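Local coordinates for membrane lipoprotein family protein (Aeropyrum pernix, PDB 4PEV) that probably captures adenosine, and perhaps related nucleosides, outside the cell membrane and delivers it to an ABC transporter for uptake, at residues Asn175-Ala180 against Gly247-Tyr252; Tyr207-Tyr212 against Thr218-Val223. All coordinates share one frame; numbering follows the deposited sequence.

Both contacts belong to the same half of the bilobed binding protein, the one built on the mixed sheet, with their centres 12 Å apart and away from the adenosine site. Contact 1 sets the end of helix 159-181 against strand 248-254; contact 2 sets helix 196-214 against the chain that runs into the edge strand 222-226. Strand 186-191 lies between these two strands in the sheet. Along the chain, contact 2 is nested within the loop that contact 1 closes. They touch directly, Asn175 ND2 lying 3.1 Å from Tyr212 OH as a probable hydrogen bond, so helices 159-181 and 196-214 are tied side by side in this lobe, at some distance from the nucleoside.

Contact 1 of 2, residues Asn175-Ala180 against Gly247-Tyr252; sequences NNISKA and GVRVFY
A single isoleucine carries the whole helix side of this contact: Ile177 meets the guanidinium of Arg249 with one branch and Val250, with the root of the arginine, with the other, and no hydrogen bond crosses between the segments. Its CG2 methyl lies 3.7 Å from NH1 of Arg249, approaching the guanidinium obliquely. The longer branch reaches toward the start of the strand, where CD1 comes within 4.3 Å of Val250 CG2 and 4.2 Å of Arg249 CB. With chi1 at -71°, CG1 lies anti to the carbonyl carbon and CG2 anti to the backbone N, which points the two branches to different partners; chi2 at 176° extends CD1 away from the helix. The Arg249 chain bends at chi2, and beyond NE the guanidinium turns toward the helix, where NH1 meets the methyl. This NH1 is hydrogen-bonded to the carbonyl oxygen of Ile275. Arg249 was modelled in two conformers, so both contacts of NH1 are less certain than the apolar pair. The backbones stay well apart, the CA atoms of Ile177 and Arg249 being 8.2 Å from each other, and side chains bridge the gap. Val250 also packs on Ala170, Ile173 and Ala174 of the same helix, and Phe277 of the neighbouring strand touches Ile177, so the isoleucine is buried against two strands. Just before the strand, Gly247, with its positive phi of 81°, is the C' residue of a Schellman motif that ends helix 233-245 and turns the chain into strand 248-254. The arrangement is that of a helix packed on a central strand of an alpha/beta sheet, as in the lobes of periplasmic-binding-protein folds.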
ATOM      1  N   ASN C 175      13.532  -8.382 -16.136  1.00 30.55           N
ATOM      2  CA  ASN C 175      14.539  -8.311 -17.182  1.00 31.34           C
ATOM      3  C   ASN C 175      15.844  -9.017 -16.804  1.00 31.70           C
ATOM      4  O   ASN C 175      16.376  -9.811 -17.587  1.00 31.76           O
ATOM      5  CB  ASN C 175      14.836  -6.850 -17.497  1.00 33.63           C
ATOM      6  CG  ASN C 175      15.491  -6.664 -18.844  1.00 34.16           C
ATOM      7  OD1 ASN C 175      15.311  -7.484 -19.745  1.00 34.61           O
ATOM      8  ND2 ASN C 175      16.237  -5.571 -18.997  1.00 32.53           N
ATOM      9  N   ASN C 176      16.357  -8.737 -15.608  1.00 30.68           N
ATOM     10  CA  ASN C 176      17.587  -9.391 -15.151  1.00 31.22           C
ATOM     11  C   ASN C 176      17.412 -10.885 -14.947  1.00 31.32           C
ATOM     12  O   ASN C 176      18.336 -11.656 -15.203  1.00 32.22           O
ATOM     13  CB  ASN C 176      18.104  -8.780 -13.855  1.00 30.94           C
ATOM     14  CG  ASN C 176      18.358  -7.299 -13.979  1.00 31.06           C
ATOM     15  OD1 ASN C 176      18.933  -6.831 -14.957  1.00 29.58           O
ATOM     16  ND2 ASN C 176      17.913  -6.547 -12.990  1.00 31.76           N
ATOM     17  N   ILE C 177      16.241 -11.303 -14.481  1.00 30.17           N
ATOM     18  CA  ILE C 177      15.988 -12.729 -14.321  1.00 30.15           C
ATOM     19  C   ILE C 177      16.013 -13.412 -15.685  1.00 29.77           C
ATOM     20  O   ILE C 177      16.554 -14.500 -15.844  1.00 29.55           O
ATOM     21  CB  ILE C 177      14.653 -13.000 -13.594  1.00 29.77           C
ATOM     22  CG1 ILE C 177      14.785 -12.614 -12.113  1.00 29.10           C
ATOM     23  CG2 ILE C 177      14.243 -14.474 -13.728  1.00 29.16           C
ATOM     24  CD1 ILE C 177      13.500 -12.754 -11.314  1.00 29.23           C
ATOM     25  N   SER C 178      15.441 -12.751 -16.672  1.00 31.16           N
ATOM     26  CA  SER C 178      15.360 -13.331 -18.000  1.00 31.90           C
ATOM     27  C   SER C 178      16.748 -13.370 -18.624  1.00 33.01           C
ATOM     28  O   SER C 178      17.150 -14.388 -19.190  1.00 33.48           O
ATOM     29  CB  SER C 178      14.364 -12.565 -18.878  1.00 30.79           C
ATOM     30  OG  SER C 178      13.579 -13.501 -19.580  1.00 31.09           O
ATOM     31  N   LYS C 179      17.490 -12.273 -18.479  1.00 34.71           N
ATOM     32  CA  LYS C 179      18.851 -12.189 -19.001  1.00 34.48           C
ATOM     33  C   LYS C 179      19.838 -13.168 -18.366  1.00 33.82           C
ATOM     34  O   LYS C 179      20.786 -13.589 -19.019  1.00 35.62           O
ATOM     35  CB  LYS C 179      19.370 -10.779 -18.838  1.00 37.57           C
ATOM     36  CG  LYS C 179      18.781  -9.806 -19.839  1.00 41.14           C
ATOM     37  CD  LYS C 179      19.339  -8.404 -19.623  1.00 45.16           C
ATOM     38  CE  LYS C 179      18.768  -7.436 -20.658  1.00 50.37           C
ATOM     39  NZ  LYS C 179      19.512  -6.139 -20.763  1.00 51.96           N
ATOM     40  N   ALA C 180      19.624 -13.544 -17.110  1.00 33.86           N
ATOM     41  CA  ALA C 180      20.549 -14.437 -16.416  1.00 34.44           C
ATOM     42  C   ALA C 180      20.175 -15.894 -16.556  1.00 35.08           C
ATOM     43  O   ALA C 180      20.992 -16.767 -16.309  1.00 36.36           O
ATOM     44  CB  ALA C 180      20.613 -14.077 -14.946  1.00 35.87           C
ATOM     45  N   GLY C 247       4.429 -17.861 -15.803  1.00 37.89           N
ATOM     46  CA  GLY C 247       5.700 -17.149 -15.939  1.00 34.87           C
ATOM     47  C   GLY C 247       5.915 -15.880 -15.123  1.00 33.85           C
ATOM     48  O   GLY C 247       6.916 -15.177 -15.337  1.00 34.34           O
ATOM     49  N   VAL C 248       5.013 -15.560 -14.191  1.00 30.66           N
ATOM     50  CA  VAL C 248       5.231 -14.393 -13.335  1.00 28.14           C
ATOM     51  C   VAL C 248       6.338 -14.737 -12.358  1.00 26.51           C
ATOM     52  O   VAL C 248       6.298 -15.781 -11.721  1.00 25.45           O
ATOM     53  CB  VAL C 248       3.994 -13.975 -12.536  1.00 29.11           C
ATOM     54  CG1 VAL C 248       4.316 -12.761 -11.675  1.00 29.72           C
ATOM     55  CG2 VAL C 248       2.837 -13.645 -13.462  1.00 30.08           C
ATOM     56  N   ARG C 249       7.327 -13.857 -12.259  0.50 25.56           N
ATOM     57  CA  ARG C 249       8.483 -14.076 -11.394  0.50 24.85           C
ATOM     58  C   ARG C 249       8.729 -12.950 -10.381  0.50 24.51           C
ATOM     59  O   ARG C 249       9.488 -13.123  -9.431  0.50 24.78           O
ATOM     60  CB  ARG C 249       9.725 -14.278 -12.262  0.50 24.43           C
ATOM     61  CG  ARG C 249       9.737 -15.600 -13.017  0.50 23.60           C
ATOM     62  CD  ARG C 249      10.042 -16.771 -12.097  0.50 22.49           C
ATOM     63  NE  ARG C 249      10.316 -17.993 -12.849  0.50 21.72           N
ATOM     64  CZ  ARG C 249      11.522 -18.378 -13.241  0.50 20.36           C
ATOM     65  NH1 ARG C 249      12.574 -17.641 -12.957  0.50 19.70           N
ATOM     66  NH2 ARG C 249      11.661 -19.503 -13.916  0.50 20.07           N
ATOM     67  N   VAL C 250       8.097 -11.802 -10.584  1.00 24.24           N
ATOM     68  CA  VAL C 250       8.197 -10.700  -9.660  1.00 24.28           C
ATOM     69  C   VAL C 250       6.791 -10.319  -9.243  1.00 24.25           C
ATOM     70  O   VAL C 250       5.935 -10.059 -10.096  1.00 24.18           O
ATOM     71  CB  VAL C 250       8.872  -9.511 -10.322  1.00 25.19           C
ATOM     72  CG1 VAL C 250       9.080  -8.396  -9.303  1.00 25.99           C
ATOM     73  CG2 VAL C 250      10.192  -9.955 -10.945  1.00 25.51           C
ATOM     74  N   PHE C 251       6.574 -10.260  -7.932  1.00 24.23           N
ATOM     75  CA  PHE C 251       5.241 -10.256  -7.346  1.00 24.24           C
ATOM     76  C   PHE C 251       4.994  -9.090  -6.410  1.00 25.33           C
ATOM     77  O   PHE C 251       5.414  -9.142  -5.254  1.00 25.35           O
ATOM     78  CB  PHE C 251       5.066 -11.519  -6.527  1.00 24.14           C
ATOM     79  CG  PHE C 251       4.757 -12.718  -7.334  1.00 23.67           C
ATOM     80  CD1 PHE C 251       5.770 -13.506  -7.822  1.00 23.49           C
ATOM     81  CD2 PHE C 251       3.448 -13.059  -7.589  1.00 23.82           C
ATOM     82  CE1 PHE C 251       5.493 -14.632  -8.553  1.00 24.07           C
ATOM     83  CE2 PHE C 251       3.153 -14.173  -8.334  1.00 24.55           C
ATOM     84  CZ  PHE C 251       4.181 -14.968  -8.819  1.00 24.61           C
ATOM     85  N   TYR C 252       4.268  -8.075  -6.884  1.00 25.81           N
ATOM     86  CA  TYR C 252       3.914  -6.906  -6.063  1.00 25.46           C
ATOM     87  C   TYR C 252       2.688  -7.178  -5.208  1.00 26.22           C
ATOM     88  O   TYR C 252       1.627  -7.517  -5.723  1.00 27.98           O
ATOM     89  CB  TYR C 252       3.638  -5.713  -6.976  1.00 24.63           C
ATOM     90  CG  TYR C 252       3.466  -4.388  -6.305  1.00 23.84           C
ATOM     91  CD1 TYR C 252       4.034  -4.110  -5.066  1.00 24.42           C
ATOM     92  CD2 TYR C 252       2.779  -3.368  -6.955  1.00 24.96           C
ATOM     93  CE1 TYR C 252       3.882  -2.858  -4.481  1.00 25.32           C
ATOM     94  CE2 TYR C 252       2.626  -2.107  -6.391  1.00 24.58           C
ATOM     95  CZ  TYR C 252       3.173  -1.856  -5.158  1.00 24.94           C
ATOM     96  OH  TYR C 252       3.006  -0.611  -4.605  1.00 25.48           O
TER

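Contact 2 of 2, residues Tyr207-Tyr212 against Thr218-Val223; sequences YGVQYY and TDVEMV
Val209 projects from helix 196-214 over the chain leading into the edge strand and overlaps Val220 and Met222, a selenomethionine here. Its methyls have different neighbours: CG1 lies 3.5 Å from the carbonyl oxygen of Val220 and 4.4 Å from CG1 of the same residue, while CG2 meets CG of Met222 at 4.4 Å. A chi1 of 166° sets CG1 anti to the backbone N and turns CG2 toward Met222, the first residue of the strand. Met222 also packs on His202, Tyr205 and Leu206, one to two turns earlier in the helix. One turn on, the Tyr212 ring meets Thr218 obliquely, CE2 lying 3.7 Å from OG1. Neither hydroxyl bonds across this pair: Thr218 OG1 is hydrogen-bonded to Asn213 OD1, and Tyr212 OH to Asn175 ND2. Asn213 OD1 also accepts from Val220 N, so one amide oxygen, near the end of the helix, is bonded to two points of the chain that returns to the strand. Helix and strand here are the second and third elements of a beta-alpha-beta unit, strand 186-191, helix 196-214 and strand 222-226, with its two strands parallel and adjacent, the classic crossover of alpha/beta sheets.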
ATOM      1  N   TYR C 207       2.036   1.711 -15.571  1.00 32.57           N
ATOM      2  CA  TYR C 207       2.754   2.859 -16.076  1.00 33.74           C
ATOM      3  C   TYR C 207       4.237   2.632 -15.920  1.00 33.48           C
ATOM      4  O   TYR C 207       4.984   2.767 -16.872  1.00 35.38           O
ATOM      5  CB  TYR C 207       2.353   4.139 -15.342  1.00 34.57           C
ATOM      6  CG  TYR C 207       3.088   5.350 -15.858  1.00 35.26           C
ATOM      7  CD1 TYR C 207       4.341   5.666 -15.373  1.00 35.90           C
ATOM      8  CD2 TYR C 207       2.542   6.163 -16.847  1.00 36.15           C
ATOM      9  CE1 TYR C 207       5.033   6.759 -15.841  1.00 36.52           C
ATOM     10  CE2 TYR C 207       3.234   7.272 -17.324  1.00 36.96           C
ATOM     11  CZ  TYR C 207       4.486   7.552 -16.814  1.00 36.87           C
ATOM     12  OH  TYR C 207       5.215   8.633 -17.239  1.00 38.96           O
ATOM     13  N   GLY C 208       4.651   2.298 -14.705  1.00 34.01           N
ATOM     14  CA  GLY C 208       6.065   2.119 -14.387  1.00 33.98           C
ATOM     15  C   GLY C 208       6.741   1.021 -15.183  1.00 34.03           C
ATOM     16  O   GLY C 208       7.910   1.129 -15.502  1.00 33.64           O
ATOM     17  N   VAL C 209       6.009  -0.039 -15.501  1.00 35.22           N
ATOM     18  CA  VAL C 209       6.564  -1.148 -16.287  1.00 36.38           C
ATOM     19  C   VAL C 209       6.735  -0.725 -17.741  1.00 38.22           C
ATOM     20  O   VAL C 209       7.757  -1.030 -18.354  1.00 39.79           O
ATOM     21  CB  VAL C 209       5.669  -2.416 -16.229  1.00 35.24           C
ATOM     22  CG1 VAL C 209       6.065  -3.425 -17.306  1.00 34.34           C
ATOM     23  CG2 VAL C 209       5.723  -3.053 -14.845  1.00 34.36           C
ATOM     24  N   GLN C 210       5.728  -0.048 -18.294  1.00 39.16           N
ATOM     25  CA  GLN C 210       5.786   0.402 -19.681  1.00 39.72           C
ATOM     26  C   GLN C 210       6.844   1.468 -19.843  1.00 41.25           C
ATOM     27  O   GLN C 210       7.496   1.534 -20.883  1.00 44.56           O
ATOM     28  CB  GLN C 210       4.449   0.962 -20.140  1.00 41.08           C
ATOM     29  CG  GLN C 210       3.324  -0.053 -20.217  1.00 41.70           C
ATOM     30  CD  GLN C 210       3.581  -1.105 -21.267  1.00 41.46           C
ATOM     31  OE1 GLN C 210       4.532  -1.866 -21.161  1.00 43.01           O
ATOM     32  NE2 GLN C 210       2.735  -1.154 -22.284  1.00 41.65           N
ATOM     33  N   TYR C 211       7.011   2.297 -18.814  1.00 39.13           N
ATOM     34  CA  TYR C 211       8.027   3.335 -18.815  1.00 39.00           C
ATOM     35  C   TYR C 211       9.378   2.663 -18.982  1.00 38.39           C
ATOM     36  O   TYR C 211      10.135   2.991 -19.889  1.00 40.34           O
ATOM     37  CB  TYR C 211       7.960   4.120 -17.508  1.00 40.69           C
ATOM     38  CG  TYR C 211       8.807   5.378 -17.416  1.00 42.74           C
ATOM     39  CD1 TYR C 211      10.130   5.318 -16.985  1.00 44.79           C
ATOM     40  CD2 TYR C 211       8.267   6.632 -17.698  1.00 43.94           C
ATOM     41  CE1 TYR C 211      10.899   6.462 -16.863  1.00 45.83           C
ATOM     42  CE2 TYR C 211       9.028   7.783 -17.577  1.00 46.08           C
ATOM     43  CZ  TYR C 211      10.344   7.689 -17.157  1.00 48.07           C
ATOM     44  OH  TYR C 211      11.124   8.818 -17.034  1.00 54.08           O
ATOM     45  N   TYR C 212       9.651   1.693 -18.120  1.00 37.57           N
ATOM     46  CA  TYR C 212      10.875   0.910 -18.186  1.00 35.65           C
ATOM     47  C   TYR C 212      11.056   0.303 -19.566  1.00 36.56           C
ATOM     48  O   TYR C 212      12.061   0.534 -20.202  1.00 35.45           O
ATOM     49  CB  TYR C 212      10.857  -0.191 -17.137  1.00 34.18           C
ATOM     50  CG  TYR C 212      12.124  -0.982 -17.110  1.00 33.88           C
ATOM     51  CD1 TYR C 212      13.229  -0.528 -16.419  1.00 32.93           C
ATOM     52  CD2 TYR C 212      12.226  -2.178 -17.799  1.00 34.71           C
ATOM     53  CE1 TYR C 212      14.400  -1.255 -16.397  1.00 33.31           C
ATOM     54  CE2 TYR C 212      13.398  -2.916 -17.786  1.00 34.23           C
ATOM     55  CZ  TYR C 212      14.479  -2.450 -17.084  1.00 33.01           C
ATOM     56  OH  TYR C 212      15.636  -3.191 -17.069  1.00 32.42           O
ATOM     57  N   THR C 218      12.622  -3.149 -23.982  1.00 42.80           N
ATOM     58  CA  THR C 218      12.283  -4.465 -23.450  1.00 42.73           C
ATOM     59  C   THR C 218      10.787  -4.616 -23.565  1.00 43.20           C
ATOM     60  O   THR C 218      10.090  -3.619 -23.722  1.00 43.80           O
ATOM     61  CB  THR C 218      12.699  -4.583 -21.981  1.00 44.16           C
ATOM     62  OG1 THR C 218      12.321  -3.393 -21.274  1.00 44.03           O
ATOM     63  CG2 THR C 218      14.205  -4.759 -21.883  1.00 44.59           C
ATOM     64  N   ASP C 219      10.286  -5.845 -23.517  1.00 44.21           N
ATOM     65  CA  ASP C 219       8.841  -6.062 -23.575  1.00 44.69           C
ATOM     66  C   ASP C 219       8.401  -6.936 -22.408  1.00 41.79           C
ATOM     67  O   ASP C 219       7.855  -8.027 -22.602  1.00 42.32           O
ATOM     68  CB  ASP C 219       8.415  -6.656 -24.930  1.00 47.91           C
ATOM     69  CG  ASP C 219       6.870  -6.714 -25.106  1.00 54.83           C
ATOM     70  OD1 ASP C 219       6.116  -5.930 -24.475  1.00 53.35           O
ATOM     71  OD2 ASP C 219       6.395  -7.565 -25.889  1.00 64.46           O
ATOM     72  N   VAL C 220       8.646  -6.443 -21.196  1.00 38.09           N
ATOM     73  CA  VAL C 220       8.288  -7.162 -19.979  1.00 37.31           C
ATOM     74  C   VAL C 220       6.787  -7.077 -19.800  1.00 38.03           C
ATOM     75  O   VAL C 220       6.235  -5.983 -19.754  1.00 38.90           O
ATOM     76  CB  VAL C 220       8.953  -6.549 -18.720  1.00 36.96           C
ATOM     77  CG1 VAL C 220       8.406  -7.191 -17.450  1.00 35.57           C
ATOM     78  CG2 VAL C 220      10.476  -6.668 -18.770  1.00 35.98           C
ATOM     79  N   GLU C 221       6.131  -8.224 -19.677  1.00 39.01           N
ATOM     80  CA  GLU C 221       4.684  -8.264 -19.487  1.00 39.40           C
ATOM     81  C   GLU C 221       4.295  -8.173 -18.020  1.00 38.01           C
ATOM     82  O   GLU C 221       5.104  -8.477 -17.149  1.00 36.58           O
ATOM     83  CB  GLU C 221       4.126  -9.531 -20.084  1.00 41.92           C
ATOM     84  CG  GLU C 221       4.379  -9.591 -21.569  1.00 46.45           C
ATOM     85  CD  GLU C 221       3.668 -10.748 -22.234  1.00 52.61           C
ATOM     86  OE1 GLU C 221       3.247 -11.701 -21.531  1.00 56.93           O
ATOM     87  OE2 GLU C 221       3.538 -10.700 -23.475  1.00 58.54           O
HETATM   88  N   MSE C 222       3.061  -7.738 -17.760  1.00 37.08           N
HETATM   89  CA  MSE C 222       2.569  -7.558 -16.394  1.00 38.04           C
HETATM   90  C   MSE C 222       1.191  -8.144 -16.245  1.00 35.49           C
HETATM   91  O   MSE C 222       0.307  -7.906 -17.057  1.00 33.12           O
HETATM   92  CB  MSE C 222       2.545  -6.087 -15.985  1.00 42.14           C
HETATM   93  CG  MSE C 222       2.456  -5.931 -14.460  1.00 46.84           C
HETATM   94 SE   MSE C 222       0.596  -5.796 -13.754  1.00 52.67          SE
HETATM   95  CE  MSE C 222       0.211  -3.951 -14.337  1.00 51.29           C
ATOM     96  N   VAL C 223       1.009  -8.917 -15.183  1.00 34.74           N
ATOM     97  CA  VAL C 223      -0.248  -9.592 -14.911  1.00 34.29           C
ATOM     98  C   VAL C 223      -0.763  -9.139 -13.567  1.00 33.42           C
ATOM     99  O   VAL C 223      -0.102  -9.317 -12.539  1.00 34.89           O
ATOM    100  CB  VAL C 223      -0.076 -11.113 -14.890  1.00 35.45           C
ATOM    101  CG1 VAL C 223      -1.387 -11.801 -14.494  1.00 34.09           C
ATOM    102  CG2 VAL C 223       0.432 -11.578 -16.256  1.00 36.67           C
TER